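Local coordinates for glideosome-associated protein 50 (Plasmodium falciparum 3D7, PDB 3TGH) that is a component of the glideosome that probably helps assemble it and anchor it to the inner membrane complex in parasite gliding and host cell invasion, at residues 7-12 and 63-68; 43-48 and 119-124; 216-221 and 243-248. All blocks are in the same frame, centred on the assembly; numbering follows the deposited sequence.

In the fold
Contacts 1 and 2 adjoin each other, with centres about 10 Å apart, on one side of the calcineurin-like phosphoesterase fold. They interleave along the chain, residues 7-12, 43-48, 63-68 and 119-124 following in that order, and both reach the sheet in which strands 4-8, 37-40, 75-78 and 120-122 lie parallel. Trp12 of contact 1 touches Trp121 of contact 2, while Asp11 OD1 accepts a probable hydrogen bond from Ser43 N. Contact 3 comes later, on the opposite side of the chain's centre, about 27 Å and 25 Å from the other two centres, and belongs to the second sheet through strand 245-250. The first two thus pack loops at one sheet, contact 3 a helix on the other.

Contact 1: residues 7-12 and 63-68; sequences ASLGDW and DVYSEE
Tyr65 sets its phenol end against Leu9 and Trp12, which follow strand 4-8 at its C-terminal end in the calcineurin-like phosphoesterase fold. The loop after helix 56-62 is thereby packed against the loop that leaves strand 4-8, an inner strand of a mixed sheet. The aromatic part is an offset edge-to-face (T-shaped) pair: the edge of Tyr65 addresses the face of the six-membered ring of Trp12, with centroids 5.8 Å apart and planes at 88°. Trp12 CG sits between its backbone N and carbonyl carbon (chi1 49°), which turns the indole beside the incoming phenol, and Trp12 CE3 lies 3.9 Å from Tyr65 CE2.

The aliphatic part involves Leu9, whose side chain meets Tyr65 from the opposite direction; its CD2 is 3.8 Å from Tyr65 CE1. Within the loop, Val64 CG1 sits 3.5 Å above the centre of the Tyr65 ring, so one face of the phenol is backed by its own neighbour.

No hydrogen bond links the segments. The polar end of Trp12 is instead held by Ser40, whose OG accepts from NE1, and Asp11 OD2 bonds the backbone N of the metal ligand His233. Where the phenol ends, Tyr65 OH rests 3.5 Å from Trp12 CB.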
ATOM      1  N   ALA A   7      -5.611  -7.337   2.483  1.00 23.51           N
ATOM      2  CA  ALA A   7      -6.475  -6.176   2.622  1.00 24.02           C
ATOM      3  C   ALA A   7      -5.646  -4.905   2.551  1.00 23.91           C
ATOM      4  O   ALA A   7      -4.451  -4.918   2.850  1.00 22.98           O
ATOM      5  CB  ALA A   7      -7.248  -6.236   3.946  1.00 24.29           C
ATOM      6  N   SER A   8      -6.287  -3.813   2.136  1.00 22.74           N
ATOM      7  CA  SER A   8      -5.669  -2.491   2.097  1.00 23.51           C
ATOM      8  C   SER A   8      -6.466  -1.543   2.983  1.00 25.86           C
ATOM      9  O   SER A   8      -7.696  -1.504   2.894  1.00 27.31           O
ATOM     10  CB  SER A   8      -5.663  -1.927   0.669  1.00 26.97           C
ATOM     11  OG  SER A   8      -4.789  -2.648  -0.178  1.00 32.31           O
ATOM     12  N   LEU A   9      -5.759  -0.783   3.820  1.00 23.03           N
ATOM     13  CA  LEU A   9      -6.354   0.191   4.730  1.00 23.66           C
ATOM     14  C   LEU A   9      -5.486   1.454   4.741  1.00 22.69           C
ATOM     15  O   LEU A   9      -4.315   1.395   5.090  1.00 21.83           O
ATOM     16  CB  LEU A   9      -6.432  -0.394   6.143  1.00 24.03           C
ATOM     17  CG  LEU A   9      -7.060   0.526   7.197  1.00 27.21           C
ATOM     18  CD1 LEU A   9      -8.574   0.635   6.984  1.00 27.57           C
ATOM     19  CD2 LEU A   9      -6.717   0.043   8.601  1.00 26.01           C
ATOM     20  N   GLY A  10      -6.047   2.596   4.362  1.00 23.00           N
ATOM     21  CA  GLY A  10      -5.241   3.818   4.222  1.00 22.99           C
ATOM     22  C   GLY A  10      -5.729   5.000   5.031  1.00 21.78           C
ATOM     23  O   GLY A  10      -6.930   5.148   5.257  1.00 23.47           O
ATOM     24  N   ASP A  11      -4.792   5.829   5.492  1.00 22.02           N
ATOM     25  CA  ASP A  11      -5.109   7.089   6.182  1.00 23.43           C
ATOM     26  C   ASP A  11      -6.060   6.871   7.358  1.00 24.59           C
ATOM     27  O   ASP A  11      -7.051   7.587   7.538  1.00 25.26           O
ATOM     28  CB  ASP A  11      -5.673   8.077   5.171  1.00 23.15           C
ATOM     29  CG  ASP A  11      -4.666   8.422   4.086  1.00 26.69           C
ATOM     30  OD1 ASP A  11      -3.778   9.255   4.349  1.00 29.23           O
ATOM     31  OD2 ASP A  11      -4.754   7.867   2.978  1.00 30.69           O
ATOM     32  N   TRP A  12      -5.698   5.886   8.167  1.00 23.04           N
ATOM     33  CA  TRP A  12      -6.591   5.249   9.137  1.00 22.61           C
ATOM     34  C   TRP A  12      -6.433   5.798  10.558  1.00 24.47           C
ATOM     35  O   TRP A  12      -7.316   5.619  11.407  1.00 28.31           O
ATOM     36  CB  TRP A  12      -6.340   3.724   9.111  1.00 22.72           C
ATOM     37  CG  TRP A  12      -4.885   3.392   9.196  1.00 24.41           C
ATOM     38  CD1 TRP A  12      -4.056   3.071   8.157  1.00 23.57           C
ATOM     39  CD2 TRP A  12      -4.067   3.399  10.374  1.00 23.41           C
ATOM     40  NE1 TRP A  12      -2.771   2.878   8.614  1.00 22.85           N
ATOM     41  CE2 TRP A  12      -2.756   3.057   9.975  1.00 21.78           C
ATOM     42  CE3 TRP A  12      -4.318   3.640  11.731  1.00 21.88           C
ATOM     43  CZ2 TRP A  12      -1.699   2.974  10.876  1.00 24.05           C
ATOM     44  CZ3 TRP A  12      -3.261   3.546  12.635  1.00 22.16           C
ATOM     45  CH2 TRP A  12      -1.968   3.223  12.199  1.00 23.77           C
ATOM     46  N   ASP A  63      -5.350  -0.594  20.187  1.00 32.65           N
ATOM     47  CA  ASP A  63      -6.680  -0.804  20.771  1.00 35.01           C
ATOM     48  C   ASP A  63      -7.810  -0.806  19.736  1.00 34.33           C
ATOM     49  O   ASP A  63      -8.937  -1.168  20.063  1.00 35.46           O
ATOM     50  CB  ASP A  63      -6.971   0.239  21.855  1.00 35.81           C
ATOM     51  CG  ASP A  63      -6.155   0.018  23.122  1.00 42.44           C
ATOM     52  OD1 ASP A  63      -5.473  -1.026  23.239  1.00 47.23           O
ATOM     53  OD2 ASP A  63      -6.208   0.888  24.012  1.00 45.45           O
ATOM     54  N   VAL A  64      -7.511  -0.397  18.503  1.00 32.09           N
ATOM     55  CA  VAL A  64      -8.511  -0.313  17.448  1.00 31.05           C
ATOM     56  C   VAL A  64      -8.540  -1.591  16.610  1.00 30.98           C
ATOM     57  O   VAL A  64      -9.617  -2.057  16.233  1.00 31.33           O
ATOM     58  CB  VAL A  64      -8.261   0.914  16.528  1.00 30.80           C
ATOM     59  CG1 VAL A  64      -9.242   0.937  15.348  1.00 28.29           C
ATOM     60  CG2 VAL A  64      -8.355   2.209  17.326  1.00 31.01           C
ATOM     61  N   TYR A  65      -7.368  -2.153  16.312  1.00 29.62           N
ATOM     62  CA  TYR A  65      -7.276  -3.270  15.358  1.00 29.24           C
ATOM     63  C   TYR A  65      -6.921  -4.600  16.019  1.00 30.85           C
ATOM     64  O   TYR A  65      -6.491  -5.536  15.344  1.00 31.48           O
ATOM     65  CB  TYR A  65      -6.311  -2.922  14.216  1.00 28.63           C
ATOM     66  CG  TYR A  65      -6.729  -1.647  13.513  1.00 26.11           C
ATOM     67  CD1 TYR A  65      -7.828  -1.629  12.649  1.00 27.94           C
ATOM     68  CD2 TYR A  65      -6.051  -0.458  13.733  1.00 27.69           C
ATOM     69  CE1 TYR A  65      -8.236  -0.445  12.023  1.00 25.05           C
ATOM     70  CE2 TYR A  65      -6.443   0.721  13.104  1.00 27.64           C
ATOM     71  CZ  TYR A  65      -7.538   0.720  12.258  1.00 25.11           C
ATOM     72  OH  TYR A  65      -7.919   1.890  11.654  1.00 27.59           O
ATOM     73  N   SER A  66      -7.126  -4.687  17.330  1.00 34.27           N
ATOM     74  CA  SER A  66      -6.843  -5.914  18.066  1.00 36.37           C
ATOM     75  C   SER A  66      -8.075  -6.810  18.126  1.00 36.76           C
ATOM     76  O   SER A  66      -9.214  -6.340  18.062  1.00 36.52           O
ATOM     77  CB  SER A  66      -6.347  -5.614  19.482  1.00 37.89           C
ATOM     78  OG  SER A  66      -7.334  -4.940  20.236  1.00 42.85           O
ATOM     79  N   GLU A  67      -7.821  -8.106  18.240  1.00 38.30           N
ATOM     80  CA  GLU A  67      -8.875  -9.103  18.397  1.00 42.85           C
ATOM     81  C   GLU A  67      -8.295 -10.301  19.152  1.00 44.77           C
ATOM     82  O   GLU A  67      -7.094 -10.560  19.101  1.00 41.46           O
ATOM     83  CB  GLU A  67      -9.404  -9.527  17.021  1.00 43.94           C
ATOM     84  CG  GLU A  67     -10.681 -10.378  17.025  1.00 51.53           C
ATOM     85  CD  GLU A  67     -11.926  -9.603  17.437  1.00 57.70           C
ATOM     86  OE1 GLU A  67     -12.102  -9.354  18.650  1.00 64.99           O
ATOM     87  OE2 GLU A  67     -12.741  -9.259  16.551  1.00 61.09           O
ATOM     88  N   GLU A  68      -9.145 -11.029  19.863  1.00 50.53           N
ATOM     89  CA  GLU A  68      -8.682 -12.214  20.582  1.00 54.76           C
ATOM     90  C   GLU A  68      -8.459 -13.376  19.613  1.00 54.90           C
ATOM     91  O   GLU A  68      -8.748 -13.264  18.415  1.00 54.76           O
ATOM     92  CB  GLU A  68      -9.665 -12.585  21.696  1.00 59.23           C
ATOM     93  CG  GLU A  68      -9.812 -11.504  22.773  1.00 63.59           C
ATOM     94  CD  GLU A  68      -8.483 -11.110  23.413  1.00 68.92           C
ATOM     95  OE1 GLU A  68      -8.217  -9.893  23.535  1.00 70.51           O
ATOM     96  OE2 GLU A  68      -7.703 -12.014  23.788  1.00 73.18           O
TER

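Contact 2: residues 43-48 and 119-124; sequences SNFIDG and PKWIMP
Asn44 and Phe45 both meet the benzo end of Trp121, and it is the conformations of the three side chains that bring them there. Trp121 is extended from strand 120-122 with CG anti to its backbone N (chi1 -175°), a torsion that carries CH2, the far corner of the indole, to the loop 43-48. The nearest CA atoms across the contact, those of Asn44 and Trp121, are still 11.0 Å apart, so the contact is made by the side chains and not by the backbones.

Asn44 approaches from the opposite direction. Its amide plane is inclined by 57° to the indole, so the two groups are not stacked; Asn44 ND2 lies 3.5 Å from Trp121 CH2 and 3.6 Å from Trp121 CZ2, an oblique approach without a hydrogen bond. Both ends of this buried amide are satisfied elsewhere: OD1 accepts from Thr78 OG1, and ND2 donates to Gln92 OE1. These two bonds restrain rotation of the amide and fix the side that it presents to the ring.

Phe45 has CG anti to its carbonyl carbon (chi1 -65°). Although its CB does not point at the strand, the far end of its ring comes nearer, and CE2 is 3.9 Å from Trp121 CH2 in an oblique apolar contact. The loop itself is shaped by a type I beta turn from Phe45 to Gly48, closed by Gly48 N to Phe45 O at 3.0 Å.

Trp121 NE1 donates to the backbone O of Gln92, tying the indole to helix 89-97. Taken together, the evidence places a loop following strand 37-40 against the outermost strand 120-122 of a mixed sheet, within the calcineurin-like phosphoesterase fold of the purple acid phosphatase family.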
ATOM      1  N   SER A  43      -1.246   7.822   4.412  1.00 22.82           N
ATOM      2  CA  SER A  43      -0.575   8.057   5.687  1.00 23.78           C
ATOM      3  C   SER A  43      -1.030   7.024   6.719  1.00 23.33           C
ATOM      4  O   SER A  43      -2.040   6.338   6.532  1.00 24.51           O
ATOM      5  CB  SER A  43      -0.874   9.466   6.206  1.00 23.98           C
ATOM      6  OG  SER A  43      -0.268  10.454   5.387  1.00 25.35           O
ATOM      7  N   ASN A  44      -0.283   6.929   7.806  1.00 22.56           N
ATOM      8  CA  ASN A  44      -0.685   6.131   8.958  1.00 23.24           C
ATOM      9  C   ASN A  44      -1.441   7.001   9.956  1.00 25.53           C
ATOM     10  O   ASN A  44      -2.644   6.820  10.160  1.00 26.11           O
ATOM     11  CB  ASN A  44       0.534   5.490   9.630  1.00 24.50           C
ATOM     12  CG  ASN A  44       1.188   4.440   8.774  1.00 23.00           C
ATOM     13  OD1 ASN A  44       0.509   3.584   8.191  1.00 24.92           O
ATOM     14  ND2 ASN A  44       2.520   4.492   8.681  1.00 21.94           N
ATOM     15  N   PHE A  45      -0.740   7.962  10.548  1.00 24.88           N
ATOM     16  CA  PHE A  45      -1.311   8.808  11.572  1.00 26.66           C
ATOM     17  C   PHE A  45      -1.584  10.182  10.989  1.00 26.82           C
ATOM     18  O   PHE A  45      -0.664  10.878  10.558  1.00 28.00           O
ATOM     19  CB  PHE A  45      -0.373   8.913  12.772  1.00 27.54           C
ATOM     20  CG  PHE A  45      -0.174   7.614  13.490  1.00 25.36           C
ATOM     21  CD1 PHE A  45      -1.015   7.240  14.531  1.00 29.73           C
ATOM     22  CD2 PHE A  45       0.849   6.759  13.117  1.00 23.91           C
ATOM     23  CE1 PHE A  45      -0.831   6.030  15.193  1.00 31.56           C
ATOM     24  CE2 PHE A  45       1.034   5.549  13.774  1.00 24.58           C
ATOM     25  CZ  PHE A  45       0.199   5.186  14.813  1.00 26.47           C
ATOM     26  N   ILE A  46      -2.849  10.582  11.011  1.00 28.32           N
ATOM     27  CA  ILE A  46      -3.264  11.830  10.386  1.00 27.97           C
ATOM     28  C   ILE A  46      -2.607  13.044  11.058  1.00 30.52           C
ATOM     29  O   ILE A  46      -2.297  14.021  10.386  1.00 31.28           O
ATOM     30  CB  ILE A  46      -4.808  11.976  10.358  1.00 28.54           C
ATOM     31  CG1 ILE A  46      -5.452  10.791   9.616  1.00 31.85           C
ATOM     32  CG2 ILE A  46      -5.221  13.315   9.715  1.00 32.67           C
ATOM     33  CD1 ILE A  46      -4.916  10.567   8.205  1.00 31.74           C
ATOM     34  N   ASP A  47      -2.382  12.979  12.368  1.00 31.06           N
ATOM     35  CA  ASP A  47      -1.692  14.060  13.075  1.00 35.74           C
ATOM     36  C   ASP A  47      -0.240  13.713  13.420  1.00 34.95           C
ATOM     37  O   ASP A  47       0.402  14.432  14.188  1.00 37.28           O
ATOM     38  CB  ASP A  47      -2.468  14.439  14.342  1.00 37.83           C
ATOM     39  CG  ASP A  47      -3.820  15.068  14.033  1.00 45.58           C
ATOM     40  OD1 ASP A  47      -3.906  15.915  13.111  1.00 51.80           O
ATOM     41  OD2 ASP A  47      -4.800  14.722  14.722  1.00 51.87           O
ATOM     42  N   GLY A  48       0.284  12.641  12.821  1.00 32.52           N
ATOM     43  CA  GLY A  48       1.631  12.147  13.117  1.00 32.25           C
ATOM     44  C   GLY A  48       1.716  11.500  14.485  1.00 31.09           C
ATOM     45  O   GLY A  48       0.747  11.514  15.244  1.00 31.92           O
ATOM     46  N   PRO A 119      -2.096  -6.367  14.556  1.00 26.52           N
ATOM     47  CA  PRO A 119      -1.178  -6.774  13.490  1.00 27.32           C
ATOM     48  C   PRO A 119       0.272  -6.349  13.734  1.00 26.70           C
ATOM     49  O   PRO A 119       0.522  -5.365  14.427  1.00 26.62           O
ATOM     50  CB  PRO A 119      -1.743  -6.068  12.246  1.00 27.22           C
ATOM     51  CG  PRO A 119      -3.171  -5.790  12.569  1.00 26.46           C
ATOM     52  CD  PRO A 119      -3.216  -5.557  14.038  1.00 27.57           C
ATOM     53  N   LYS A 120       1.210  -7.087  13.155  1.00 26.20           N
ATOM     54  CA  LYS A 120       2.635  -6.798  13.317  1.00 26.58           C
ATOM     55  C   LYS A 120       3.052  -5.661  12.366  1.00 25.55           C
ATOM     56  O   LYS A 120       3.007  -5.808  11.156  1.00 24.14           O
ATOM     57  CB  LYS A 120       3.476  -8.053  13.059  1.00 28.82           C
ATOM     58  CG  LYS A 120       4.964  -7.885  13.397  1.00 34.36           C
ATOM     59  CD  LYS A 120       5.782  -9.118  13.057  1.00 43.88           C
ATOM     60  CE  LYS A 120       7.237  -8.951  13.504  1.00 48.45           C
ATOM     61  NZ  LYS A 120       8.084 -10.140  13.187  1.00 56.03           N
ATOM     62  N   TRP A 121       3.469  -4.542  12.946  1.00 24.89           N
ATOM     63  CA  TRP A 121       3.881  -3.353  12.205  1.00 26.19           C
ATOM     64  C   TRP A 121       5.194  -3.623  11.470  1.00 26.16           C
ATOM     65  O   TRP A 121       6.205  -3.915  12.102  1.00 25.70           O
ATOM     66  CB  TRP A 121       4.039  -2.217  13.213  1.00 27.61           C
ATOM     67  CG  TRP A 121       4.335  -0.866  12.668  1.00 24.95           C
ATOM     68  CD1 TRP A 121       5.567  -0.337  12.424  1.00 26.04           C
ATOM     69  CD2 TRP A 121       3.392   0.161  12.364  1.00 23.61           C
ATOM     70  NE1 TRP A 121       5.449   0.949  11.964  1.00 25.00           N
ATOM     71  CE2 TRP A 121       4.126   1.282  11.921  1.00 22.58           C
ATOM     72  CE3 TRP A 121       1.998   0.243  12.415  1.00 23.64           C
ATOM     73  CZ2 TRP A 121       3.511   2.470  11.534  1.00 23.32           C
ATOM     74  CZ3 TRP A 121       1.392   1.435  12.034  1.00 23.98           C
ATOM     75  CH2 TRP A 121       2.150   2.523  11.594  1.00 24.91           C
ATOM     76  N   ILE A 122       5.159  -3.548  10.139  1.00 25.11           N
ATOM     77  CA  ILE A 122       6.323  -3.810   9.302  1.00 23.46           C
ATOM     78  C   ILE A 122       6.612  -2.589   8.434  1.00 26.66           C
ATOM     79  O   ILE A 122       5.771  -2.165   7.636  1.00 23.22           O
ATOM     80  CB  ILE A 122       6.118  -5.045   8.415  1.00 26.76           C
ATOM     81  CG1 ILE A 122       5.885  -6.282   9.288  1.00 31.81           C
ATOM     82  CG2 ILE A 122       7.326  -5.263   7.495  1.00 27.55           C
ATOM     83  CD1 ILE A 122       5.732  -7.558   8.508  1.00 37.51           C
ATOM     84  N   MET A 123       7.793  -2.009   8.628  1.00 23.05           N
ATOM     85  CA  MET A 123       8.273  -0.924   7.766  1.00 21.49           C
ATOM     86  C   MET A 123       9.799  -0.853   7.943  1.00 23.45           C
ATOM     87  O   MET A 123      10.304  -0.030   8.710  1.00 25.46           O
ATOM     88  CB  MET A 123       7.601   0.413   8.107  1.00 23.43           C
ATOM     89  CG  MET A 123       7.818   1.433   7.010  1.00 22.29           C
ATOM     90  SD  MET A 123       7.022   3.026   7.308  1.00 30.62           S
ATOM     91  CE  MET A 123       8.203   3.731   8.465  1.00 29.46           C
ATOM     92  N   PRO A 124      10.535  -1.744   7.258  1.00 23.46           N
ATOM     93  CA  PRO A 124      11.992  -1.863   7.472  1.00 26.06           C
ATOM     94  C   PRO A 124      12.798  -0.661   6.950  1.00 25.07           C
ATOM     95  O   PRO A 124      13.938  -0.438   7.382  1.00 25.87           O
ATOM     96  CB  PRO A 124      12.356  -3.145   6.722  1.00 28.33           C
ATOM     97  CG  PRO A 124      11.297  -3.303   5.702  1.00 26.52           C
ATOM     98  CD  PRO A 124      10.041  -2.723   6.276  1.00 23.55           C
TER

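Contact 3: residues 216-221 and 243-248; sequences YLLPLL and NDMAHI
Met245 keeps CG anti to its backbone N (chi1 -172°) and stays extended through chi2, then bends at chi3 (-44°), which carries its terminal methyl to Leu221 of helix 218-223. The two side chains cross at about a right angle, and Met245 CE reaches Leu221 CB at 3.6 Å. The methyl also approaches the helix backbone, with Met245 CE 3.7 Å from Leu221 C, while Met245 SD lies 4.0 Å from Leu221 CB.

Leu218, one turn earlier, serves two partners through a single branch. Its CD1 lies 4.1 Å from Met245 CE as the two chains slide past each other in opposite directions. The same Leu218 CD1 is 3.9 Å from His247 CE1, in the plane of the imidazole and at its edge. His247 also makes an edge-to-face ring pair with Tyr202, on which Leu218 packs too.

The alternate strand residues Met245 and His247 thus receive one side of the helix, whereas Ala246 and Ile248, between and beyond them, pack on Leu228 of strand 228-231. The buried van der Waals contacts are apolar between the leucines and Met245, with His247 meeting Leu218 CD1 at its ring edge. With no hydrogen bond across the segments, the seating of the helix on strand 245-250 depends here on shape and burial rather than on directional bonds.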
ATOM      1  N   TYR A 216       7.282  10.897 -14.032  1.00 32.52           N
ATOM      2  CA  TYR A 216       8.462  10.150 -13.564  1.00 31.66           C
ATOM      3  C   TYR A 216       8.195   8.733 -13.070  1.00 30.29           C
ATOM      4  O   TYR A 216       9.023   7.852 -13.276  1.00 30.83           O
ATOM      5  CB  TYR A 216       9.191  10.920 -12.459  1.00 31.76           C
ATOM      6  CG  TYR A 216       9.849  12.185 -12.957  1.00 35.43           C
ATOM      7  CD1 TYR A 216      10.954  12.126 -13.802  1.00 39.51           C
ATOM      8  CD2 TYR A 216       9.367  13.436 -12.594  1.00 38.82           C
ATOM      9  CE1 TYR A 216      11.564  13.285 -14.270  1.00 43.47           C
ATOM     10  CE2 TYR A 216       9.967  14.603 -13.059  1.00 41.20           C
ATOM     11  CZ  TYR A 216      11.064  14.518 -13.899  1.00 42.75           C
ATOM     12  OH  TYR A 216      11.667  15.667 -14.363  1.00 46.51           O
ATOM     13  N   LEU A 217       7.073   8.511 -12.395  1.00 29.56           N
ATOM     14  CA  LEU A 217       6.809   7.196 -11.784  1.00 27.79           C
ATOM     15  C   LEU A 217       6.089   6.305 -12.794  1.00 29.02           C
ATOM     16  O   LEU A 217       6.488   5.161 -13.016  1.00 28.09           O
ATOM     17  CB  LEU A 217       5.953   7.349 -10.521  1.00 28.25           C
ATOM     18  CG  LEU A 217       6.027   6.369  -9.335  1.00 33.51           C
ATOM     19  CD1 LEU A 217       4.658   6.252  -8.665  1.00 24.70           C
ATOM     20  CD2 LEU A 217       6.609   4.993  -9.672  1.00 31.15           C
ATOM     21  N   LEU A 218       5.036   6.835 -13.415  1.00 27.85           N
ATOM     22  CA  LEU A 218       4.170   6.020 -14.279  1.00 29.71           C
ATOM     23  C   LEU A 218       4.894   5.267 -15.406  1.00 30.62           C
ATOM     24  O   LEU A 218       4.586   4.096 -15.646  1.00 31.38           O
ATOM     25  CB  LEU A 218       3.005   6.842 -14.837  1.00 30.76           C
ATOM     26  CG  LEU A 218       1.963   6.070 -15.658  1.00 30.69           C
ATOM     27  CD1 LEU A 218       1.342   4.928 -14.857  1.00 30.07           C
ATOM     28  CD2 LEU A 218       0.880   7.026 -16.169  1.00 32.99           C
ATOM     29  N   PRO A 219       5.852   5.918 -16.097  1.00 33.76           N
ATOM     30  CA  PRO A 219       6.565   5.208 -17.164  1.00 34.50           C
ATOM     31  C   PRO A 219       7.320   3.965 -16.681  1.00 34.25           C
ATOM     32  O   PRO A 219       7.386   2.971 -17.410  1.00 35.58           O
ATOM     33  CB  PRO A 219       7.540   6.264 -17.698  1.00 36.68           C
ATOM     34  CG  PRO A 219       6.892   7.561 -17.371  1.00 37.21           C
ATOM     35  CD  PRO A 219       6.244   7.337 -16.043  1.00 35.00           C
ATOM     36  N   LEU A 220       7.867   4.018 -15.466  1.00 33.01           N
ATOM     37  CA  LEU A 220       8.519   2.846 -14.858  1.00 32.72           C
ATOM     38  C   LEU A 220       7.521   1.726 -14.566  1.00 30.95           C
ATOM     39  O   LEU A 220       7.831   0.547 -14.737  1.00 32.43           O
ATOM     40  CB  LEU A 220       9.238   3.221 -13.556  1.00 32.51           C
ATOM     41  CG  LEU A 220      10.348   4.274 -13.632  1.00 35.14           C
ATOM     42  CD1 LEU A 220      10.890   4.542 -12.242  1.00 34.99           C
ATOM     43  CD2 LEU A 220      11.474   3.864 -14.571  1.00 38.11           C
ATOM     44  N   LEU A 221       6.330   2.095 -14.104  1.00 30.08           N
ATOM     45  CA  LEU A 221       5.296   1.111 -13.793  1.00 30.09           C
ATOM     46  C   LEU A 221       4.789   0.434 -15.063  1.00 32.56           C
ATOM     47  O   LEU A 221       4.598  -0.780 -15.091  1.00 34.12           O
ATOM     48  CB  LEU A 221       4.132   1.765 -13.044  1.00 29.13           C
ATOM     49  CG  LEU A 221       4.446   2.499 -11.742  1.00 30.59           C
ATOM     50  CD1 LEU A 221       3.149   3.028 -11.139  1.00 32.87           C
ATOM     51  CD2 LEU A 221       5.181   1.615 -10.741  1.00 29.52           C
ATOM     52  N   ASN A 243      -4.590   1.269 -19.625  1.00 53.83           N
ATOM     53  CA  ASN A 243      -3.524   0.436 -20.203  1.00 56.12           C
ATOM     54  C   ASN A 243      -3.204  -0.813 -19.367  1.00 54.80           C
ATOM     55  O   ASN A 243      -2.037  -1.109 -19.101  1.00 57.30           O
ATOM     56  CB  ASN A 243      -2.244   1.262 -20.423  1.00 58.02           C
ATOM     57  CG  ASN A 243      -2.471   2.497 -21.298  1.00 63.46           C
ATOM     58  OD1 ASN A 243      -1.783   3.510 -21.145  1.00 67.10           O
ATOM     59  ND2 ASN A 243      -3.427   2.414 -22.220  1.00 65.06           N
ATOM     60  N   ASP A 244      -4.250  -1.528 -18.955  1.00 53.24           N
ATOM     61  CA  ASP A 244      -4.127  -2.765 -18.159  1.00 52.45           C
ATOM     62  C   ASP A 244      -3.430  -2.569 -16.801  1.00 49.10           C
ATOM     63  O   ASP A 244      -2.903  -3.523 -16.227  1.00 49.76           O
ATOM     64  CB  ASP A 244      -3.429  -3.876 -18.966  1.00 54.81           C
ATOM     65  CG  ASP A 244      -4.155  -4.207 -20.264  1.00 58.88           C
ATOM     66  OD1 ASP A 244      -5.365  -4.521 -20.213  1.00 61.43           O
ATOM     67  OD2 ASP A 244      -3.509  -4.165 -21.334  1.00 63.29           O
ATOM     68  N   MET A 245      -3.435  -1.337 -16.296  1.00 44.77           N
ATOM     69  CA  MET A 245      -2.995  -1.053 -14.935  1.00 42.23           C
ATOM     70  C   MET A 245      -4.147  -0.416 -14.184  1.00 39.33           C
ATOM     71  O   MET A 245      -4.785   0.510 -14.690  1.00 42.96           O
ATOM     72  CB  MET A 245      -1.793  -0.106 -14.921  1.00 42.44           C
ATOM     73  CG  MET A 245      -1.175   0.054 -13.532  1.00 44.06           C
ATOM     74  SD  MET A 245       0.188   1.231 -13.419  1.00 45.27           S
ATOM     75  CE  MET A 245       1.137   0.828 -14.887  1.00 45.09           C
ATOM     76  N   ALA A 246      -4.415  -0.920 -12.985  1.00 34.55           N
ATOM     77  CA  ALA A 246      -5.435  -0.351 -12.127  1.00 32.97           C
ATOM     78  C   ALA A 246      -4.789   0.590 -11.110  1.00 30.27           C
ATOM     79  O   ALA A 246      -3.850   0.218 -10.413  1.00 32.77           O
ATOM     80  CB  ALA A 246      -6.213  -1.442 -11.416  1.00 30.74           C
ATOM     81  N   HIS A 247      -5.310   1.807 -11.034  1.00 27.75           N
ATOM     82  CA  HIS A 247      -4.937   2.751  -9.999  1.00 26.05           C
ATOM     83  C   HIS A 247      -6.039   2.709  -8.958  1.00 26.03           C
ATOM     84  O   HIS A 247      -7.189   3.039  -9.243  1.00 26.60           O
ATOM     85  CB  HIS A 247      -4.797   4.155 -10.589  1.00 27.11           C
ATOM     86  CG  HIS A 247      -3.749   4.256 -11.649  1.00 28.08           C
ATOM     87  ND1 HIS A 247      -2.499   4.784 -11.411  1.00 28.63           N
ATOM     88  CD2 HIS A 247      -3.753   3.866 -12.947  1.00 29.70           C
ATOM     89  CE1 HIS A 247      -1.783   4.732 -12.521  1.00 31.89           C
ATOM     90  NE2 HIS A 247      -2.524   4.183 -13.469  1.00 30.30           N
ATOM     91  N   ILE A 248      -5.697   2.267  -7.757  1.00 25.39           N
ATOM     92  CA  ILE A 248      -6.675   2.123  -6.706  1.00 24.52           C
ATOM     93  C   ILE A 248      -6.372   3.123  -5.608  1.00 26.05           C
ATOM     94  O   ILE A 248      -5.259   3.138  -5.072  1.00 25.23           O
ATOM     95  CB  ILE A 248      -6.657   0.707  -6.124  1.00 26.28           C
ATOM     96  CG1 ILE A 248      -7.092  -0.312  -7.186  1.00 30.85           C
ATOM     97  CG2 ILE A 248      -7.551   0.639  -4.895  1.00 26.35           C
ATOM     98  CD1 ILE A 248      -6.987  -1.752  -6.730  1.00 33.55           C
TER